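Local structure of putative non-ribosomal peptide synthetase (Actinomadura parvosata subsp. kistnae, 6M7L) at residues 315-327 / 337-349. The protein probably acts through a condensation domain in building a peptide on a non-ribosomal assembly line. Sequence-based numbering, arbitrary orientation.
Sequences FSRWLALPVDLSG and RARDVSEDAHRHQ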
loop_
_atom_site.group_PDB
_atom_site.type_symbol
_atom_site.label_atom_id
_atom_site.label_comp_id
_atom_site.label_asym_id
_atom_site.label_seq_id
_atom_site.Cartn_x
_atom_site.Cartn_y
_atom_site.Cartn_z
ATOM N N PHE A 315 -10.658 -14.164 -7.914
ATOM C CA PHE A 315 -9.475 -14.451 -8.711
ATOM C C PHE A 315 -8.518 -15.421 -8.032
ATOM O O PHE A 315 -7.459 -15.714 -8.597
ATOM C CB PHE A 315 -8.726 -13.158 -9.041
ATOM C CG PHE A 315 -9.553 -12.136 -9.767
ATOM C CD1 PHE A 315 -10.033 -12.387 -11.042
ATOM C CD2 PHE A 315 -9.827 -10.910 -9.183
ATOM C CE1 PHE A 315 -10.788 -11.442 -11.712
ATOM C CE2 PHE A 315 -10.578 -9.959 -9.848
ATOM C CZ PHE A 315 -11.060 -10.226 -11.114
ATOM N N SER A 316 -8.852 -15.909 -6.839
ATOM C CA SER A 316 -8.012 -16.891 -6.167
ATOM C C SER A 316 -7.789 -18.099 -7.063
ATOM O O SER A 316 -8.740 -18.697 -7.572
ATOM C CB SER A 316 -8.656 -17.331 -4.849
ATOM O OG SER A 316 -8.668 -16.282 -3.898
ATOM N N ARG A 317 -6.523 -18.443 -7.268
ATOM C CA ARG A 317 -6.138 -19.662 -7.959
ATOM C C ARG A 317 -5.471 -20.595 -6.962
ATOM O O ARG A 317 -4.613 -20.166 -6.182
ATOM C CB ARG A 317 -5.192 -19.368 -9.124
ATOM C CG ARG A 317 -5.832 -18.626 -10.286
ATOM C CD ARG A 317 -4.762 -18.140 -11.246
ATOM N NE ARG A 317 -3.829 -17.239 -10.578
ATOM C CZ ARG A 317 -2.590 -17.001 -10.994
ATOM N NH1 ARG A 317 -2.123 -17.604 -12.079
ATOM N NH2 ARG A 317 -1.814 -16.164 -10.319
ATOM N N TRP A 318 -5.876 -21.859 -6.974
ATOM C CA TRP A 318 -5.304 -22.871 -6.104
ATOM C C TRP A 318 -4.472 -23.841 -6.930
ATOM O O TRP A 318 -4.827 -24.168 -8.066
ATOM C CB TRP A 318 -6.396 -23.616 -5.335
ATOM C CG TRP A 318 -6.952 -22.809 -4.202
ATOM C CD1 TRP A 318 -8.014 -21.955 -4.246
ATOM C CD2 TRP A 318 -6.459 -22.768 -2.856
ATOM N NE1 TRP A 318 -8.219 -21.389 -3.009
ATOM C CE2 TRP A 318 -7.278 -21.874 -2.139
ATOM C CE3 TRP A 318 -5.409 -23.405 -2.189
ATOM C CZ2 TRP A 318 -7.079 -21.601 -0.787
ATOM C CZ3 TRP A 318 -5.213 -23.133 -0.845
ATOM C CH2 TRP A 318 -6.043 -22.238 -0.160
ATOM N N LEU A 319 -3.360 -24.291 -6.356
ATOM C CA LEU A 319 -2.396 -25.120 -7.068
ATOM C C LEU A 319 -2.047 -26.326 -6.211
ATOM O O LEU A 319 -1.499 -26.174 -5.115
ATOM C CB LEU A 319 -1.137 -24.319 -7.409
ATOM C CG LEU A 319 -0.359 -24.770 -8.643
ATOM C CD1 LEU A 319 -1.240 -24.652 -9.878
ATOM C CD2 LEU A 319 0.915 -23.952 -8.802
ATOM N N ALA A 320 -2.363 -27.519 -6.709
ATOM C CA ALA A 320 -1.946 -28.747 -6.049
ATOM C C ALA A 320 -0.470 -29.002 -6.324
ATOM O O ALA A 320 0.024 -28.745 -7.427
ATOM C CB ALA A 320 -2.784 -29.930 -6.533
ATOM N N LEU A 321 0.238 -29.506 -5.315
ATOM C CA LEU A 321 1.675 -29.768 -5.407
ATOM C C LEU A 321 1.966 -31.192 -4.949
ATOM O O LEU A 321 2.623 -31.407 -3.923
ATOM C CB LEU A 321 2.465 -28.754 -4.579
ATOM C CG LEU A 321 2.138 -27.277 -4.825
ATOM C CD1 LEU A 321 2.911 -26.385 -3.868
ATOM C CD2 LEU A 321 2.420 -26.896 -6.269
ATOM N N PRO A 322 1.500 -32.194 -5.697
ATOM C CA PRO A 322 1.705 -33.587 -5.273
ATOM C C PRO A 322 3.176 -33.973 -5.331
ATOM O O PRO A 322 3.848 -33.775 -6.346
ATOM C CB PRO A 322 0.872 -34.389 -6.278
ATOM C CG PRO A 322 0.828 -33.526 -7.484
ATOM C CD PRO A 322 0.775 -32.116 -6.978
ATOM N N VAL A 323 3.669 -34.535 -4.233
ATOM C CA VAL A 323 5.051 -34.976 -4.118
ATOM C C VAL A 323 5.052 -36.466 -3.810
ATOM O O VAL A 323 4.354 -36.917 -2.895
ATOM C CB VAL A 323 5.813 -34.187 -3.037
ATOM C CG1 VAL A 323 7.140 -34.856 -2.727
ATOM C CG2 VAL A 323 6.032 -32.751 -3.491
ATOM N N ASP A 324 5.824 -37.226 -4.581
ATOM C CA ASP A 324 5.965 -38.658 -4.368
ATOM C C ASP A 324 7.164 -38.904 -3.463
ATOM O O ASP A 324 8.297 -38.562 -3.816
ATOM C CB ASP A 324 6.130 -39.392 -5.698
ATOM C CG ASP A 324 6.088 -40.903 -5.544
ATOM O OD1 ASP A 324 5.927 -41.389 -4.405
ATOM O OD2 ASP A 324 6.213 -41.606 -6.568
ATOM N N LEU A 325 6.912 -39.487 -2.291
ATOM C CA LEU A 325 7.964 -39.862 -1.357
ATOM C C LEU A 325 8.269 -41.354 -1.414
ATOM O O LEU A 325 8.720 -41.935 -0.421
ATOM C CB LEU A 325 7.583 -39.439 0.061
ATOM C CG LEU A 325 7.299 -37.939 0.189
ATOM C CD1 LEU A 325 6.910 -37.564 1.603
ATOM C CD2 LEU A 325 8.509 -37.140 -0.256
ATOM N N SER A 326 8.031 -41.981 -2.567
ATOM C CA SER A 326 8.326 -43.395 -2.748
ATOM C C SER A 326 9.808 -43.671 -2.515
ATOM O O SER A 326 10.658 -42.777 -2.588
ATOM C CB SER A 326 7.921 -43.856 -4.148
ATOM O OG SER A 326 6.511 -43.879 -4.290
ATOM N N GLY A 327 10.114 -44.938 -2.246
ATOM C CA GLY A 327 11.428 -45.248 -1.721
ATOM C C GLY A 327 11.569 -44.636 -0.341
ATOM O O GLY A 327 10.607 -44.561 0.435
ATOM N N ARG A 337 12.208 -33.100 -5.303
ATOM C CA ARG A 337 10.879 -33.471 -5.777
ATOM C C ARG A 337 9.890 -32.332 -5.570
ATOM O O ARG A 337 9.044 -32.069 -6.432
ATOM C CB ARG A 337 10.395 -34.735 -5.065
ATOM C CG ARG A 337 11.446 -35.824 -4.933
ATOM C CD ARG A 337 10.978 -37.138 -5.535
ATOM N NE ARG A 337 11.897 -38.231 -5.225
ATOM C CZ ARG A 337 11.631 -39.211 -4.366
ATOM N NH1 ARG A 337 10.465 -39.246 -3.736
ATOM N NH2 ARG A 337 12.529 -40.162 -4.145
ATOM N N ALA A 338 9.984 -31.644 -4.430
ATOM C CA ALA A 338 9.135 -30.480 -4.199
ATOM C C ALA A 338 9.422 -29.383 -5.215
ATOM O O ALA A 338 8.494 -28.775 -5.763
ATOM C CB ALA A 338 9.334 -29.963 -2.774
ATOM N N ARG A 339 10.702 -29.125 -5.487
ATOM C CA ARG A 339 11.061 -28.090 -6.449
ATOM C C ARG A 339 10.559 -28.432 -7.845
ATOM O O ARG A 339 10.065 -27.559 -8.567
ATOM C CB ARG A 339 12.576 -27.894 -6.459
ATOM C CG ARG A 339 13.054 -26.737 -7.320
ATOM C CD ARG A 339 14.179 -27.159 -8.256
ATOM N NE ARG A 339 15.159 -28.019 -7.598
ATOM C CZ ARG A 339 15.372 -29.292 -7.919
ATOM N NH1 ARG A 339 14.680 -29.853 -8.900
ATOM N NH2 ARG A 339 16.283 -30.001 -7.265
ATOM N N ASP A 340 10.666 -29.705 -8.241
ATOM C CA ASP A 340 10.318 -30.084 -9.608
ATOM C C ASP A 340 8.816 -30.005 -9.851
ATOM O O ASP A 340 8.381 -29.612 -10.940
ATOM C CB ASP A 340 10.833 -31.488 -9.921
ATOM C CG ASP A 340 12.343 -31.551 -9.999
ATOM O OD1 ASP A 340 12.937 -32.467 -9.394
ATOM O OD2 ASP A 340 12.938 -30.670 -10.655
ATOM N N VAL A 341 8.004 -30.380 -8.859
ATOM C CA VAL A 341 6.561 -30.341 -9.073
ATOM C C VAL A 341 6.059 -28.905 -9.076
ATOM O O VAL A 341 5.058 -28.594 -9.732
ATOM C CB VAL A 341 5.823 -31.201 -8.028
ATOM C CG1 VAL A 341 5.904 -30.571 -6.648
ATOM C CG2 VAL A 341 4.374 -31.404 -8.444
ATOM N N SER A 342 6.742 -28.002 -8.366
ATOM C CA SER A 342 6.313 -26.608 -8.360
ATOM C C SER A 342 6.564 -25.940 -9.706
ATOM O O SER A 342 5.779 -25.083 -10.126
ATOM C CB SER A 342 7.019 -25.842 -7.241
ATOM O OG SER A 342 6.452 -24.552 -7.080
ATOM N N GLU A 343 7.640 -26.323 -10.398
ATOM C CA GLU A 343 7.895 -25.775 -11.726
ATOM C C GLU A 343 6.887 -26.296 -12.740
ATOM O O GLU A 343 6.361 -25.525 -13.553
ATOM C CB GLU A 343 9.322 -26.105 -12.162
ATOM C CG GLU A 343 10.383 -25.277 -11.458
ATOM C CD GLU A 343 11.753 -25.917 -11.507
ATOM O OE1 GLU A 343 11.902 -26.957 -12.184
ATOM O OE2 GLU A 343 12.680 -25.382 -10.863
ATOM N N ASP A 344 6.599 -27.598 -12.707
ATOM C CA ASP A 344 5.635 -28.162 -13.646
ATOM C C ASP A 344 4.225 -27.661 -13.359
ATOM O O ASP A 344 3.448 -27.416 -14.289
ATOM C CB ASP A 344 5.683 -29.690 -13.598
ATOM C CG ASP A 344 7.064 -30.240 -13.900
ATOM O OD1 ASP A 344 7.846 -29.549 -14.587
ATOM O OD2 ASP A 344 7.365 -31.366 -13.450
ATOM N N ALA A 345 3.877 -27.500 -12.080
ATOM C CA ALA A 345 2.541 -27.028 -11.726
ATOM C C ALA A 345 2.326 -25.593 -12.190
ATOM O O ALA A 345 1.281 -25.266 -12.766
ATOM C CB ALA A 345 2.322 -27.143 -10.218
ATOM N N HIS A 346 3.305 -24.717 -11.942
ATOM C CA HIS A 346 3.192 -23.337 -12.400
ATOM C C HIS A 346 3.222 -23.229 -13.919
ATOM O O HIS A 346 2.802 -22.202 -14.463
ATOM C CB HIS A 346 4.300 -22.482 -11.786
ATOM C CG HIS A 346 4.050 -22.103 -10.359
ATOM N ND1 HIS A 346 4.552 -22.823 -9.296
ATOM C CD2 HIS A 346 3.339 -21.084 -9.821
ATOM C CE1 HIS A 346 4.168 -22.259 -8.165
ATOM N NE2 HIS A 346 3.431 -21.203 -8.455
ATOM N N ARG A 347 3.707 -24.259 -14.611
ATOM C CA ARG A 347 3.591 -24.337 -16.061
ATOM C C ARG A 347 2.229 -24.849 -16.515
ATOM O O ARG A 347 2.014 -24.994 -17.723
ATOM C CB ARG A 347 4.688 -25.238 -16.636
ATOM C CG ARG A 347 5.974 -24.515 -16.993
ATOM C CD ARG A 347 6.906 -25.401 -17.809
ATOM N NE ARG A 347 7.669 -26.324 -16.974
ATOM C CZ ARG A 347 8.842 -26.029 -16.422
ATOM N NH1 ARG A 347 9.380 -24.832 -16.614
ATOM N NH2 ARG A 347 9.474 -26.925 -15.677
ATOM N N HIS A 348 1.311 -25.117 -15.586
ATOM C CA HIS A 348 0.033 -25.748 -15.903
ATOM C C HIS A 348 -1.089 -25.159 -15.059
ATOM O O HIS A 348 -1.967 -25.882 -14.577
ATOM C CB HIS A 348 0.097 -27.262 -15.696
ATOM C CG HIS A 348 1.016 -27.971 -16.640
ATOM N ND1 HIS A 348 2.364 -28.123 -16.395
ATOM C CD2 HIS A 348 0.778 -28.586 -17.822
ATOM C CE1 HIS A 348 2.917 -28.796 -17.389
ATOM N NE2 HIS A 348 1.977 -29.088 -18.268
ATOM N N GLN A 349 -1.092 -23.839 -14.871
ATOM C CA GLN A 349 -2.039 -23.201 -13.965
ATOM C C GLN A 349 -3.144 -22.440 -14.694
ATOM O O GLN A 349 -3.771 -21.555 -14.105
ATOM C CB GLN A 349 -1.302 -22.275 -12.998
ATOM C CG GLN A 349 -0.500 -21.175 -13.663
ATOM C CD GLN A 349 0.450 -20.498 -12.699
ATOM O OE1 GLN A 349 0.748 -21.030 -11.628
ATOM N NE2 GLN A 349 0.932 -19.318 -13.071
#
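Leu319 of strand 317-324 drops into a hollow formed by helix 337-346 and the turn after it. Its CD2 methyl stands over the centre of the His346 ring in a CH-pi contact, 3.7 Å from the centroid and only 6° off the ring normal. The same methyl lies 3.8 Å from Ala345 CB, while CD1 meets Gln349 CB at 3.9 Å, so one branched side chain fills a hollow walled by ring, methyl and methylene. The ring's turn is fixed from within the helix: His346 ND1 donates to Ser342 O at 2.7 Å, the acceptor lying near the ring plane. Replacing His346 with an alanine would probably leave Leu319 CD2 without its flat floor and Ser342 O without its side-chain donor.

Farther along, Val341 projects between Pro322 and Val323. Its CG1 sits between backbone N and carbonyl carbon, which turns it to Val323 CG2 at 3.8 Å and leaves CG2 for Pro322 CD at 4.0 Å. Val323 CG2 also rests against Ala338 CA, and Val323 CG1 lies against Arg337 CB, while Leu321 CD2 leans on Ala345 CB at 4.0 Å. The short axes come within 8.0 Å, and the helix runs back across the strand at 145°.

Strand 292-299 pairs with 317-324 by backbone bonds, and His277 of helix 272-288 touches Leu321 and Val323. Arg317 sends NH2 to Pro300 O; its NH1 approaches Gln349 NE2 obliquely, without a bond. Between strand and helix the fit is thus mainly apolar, and cohesion here probably rests chiefly on matched apolar surfaces.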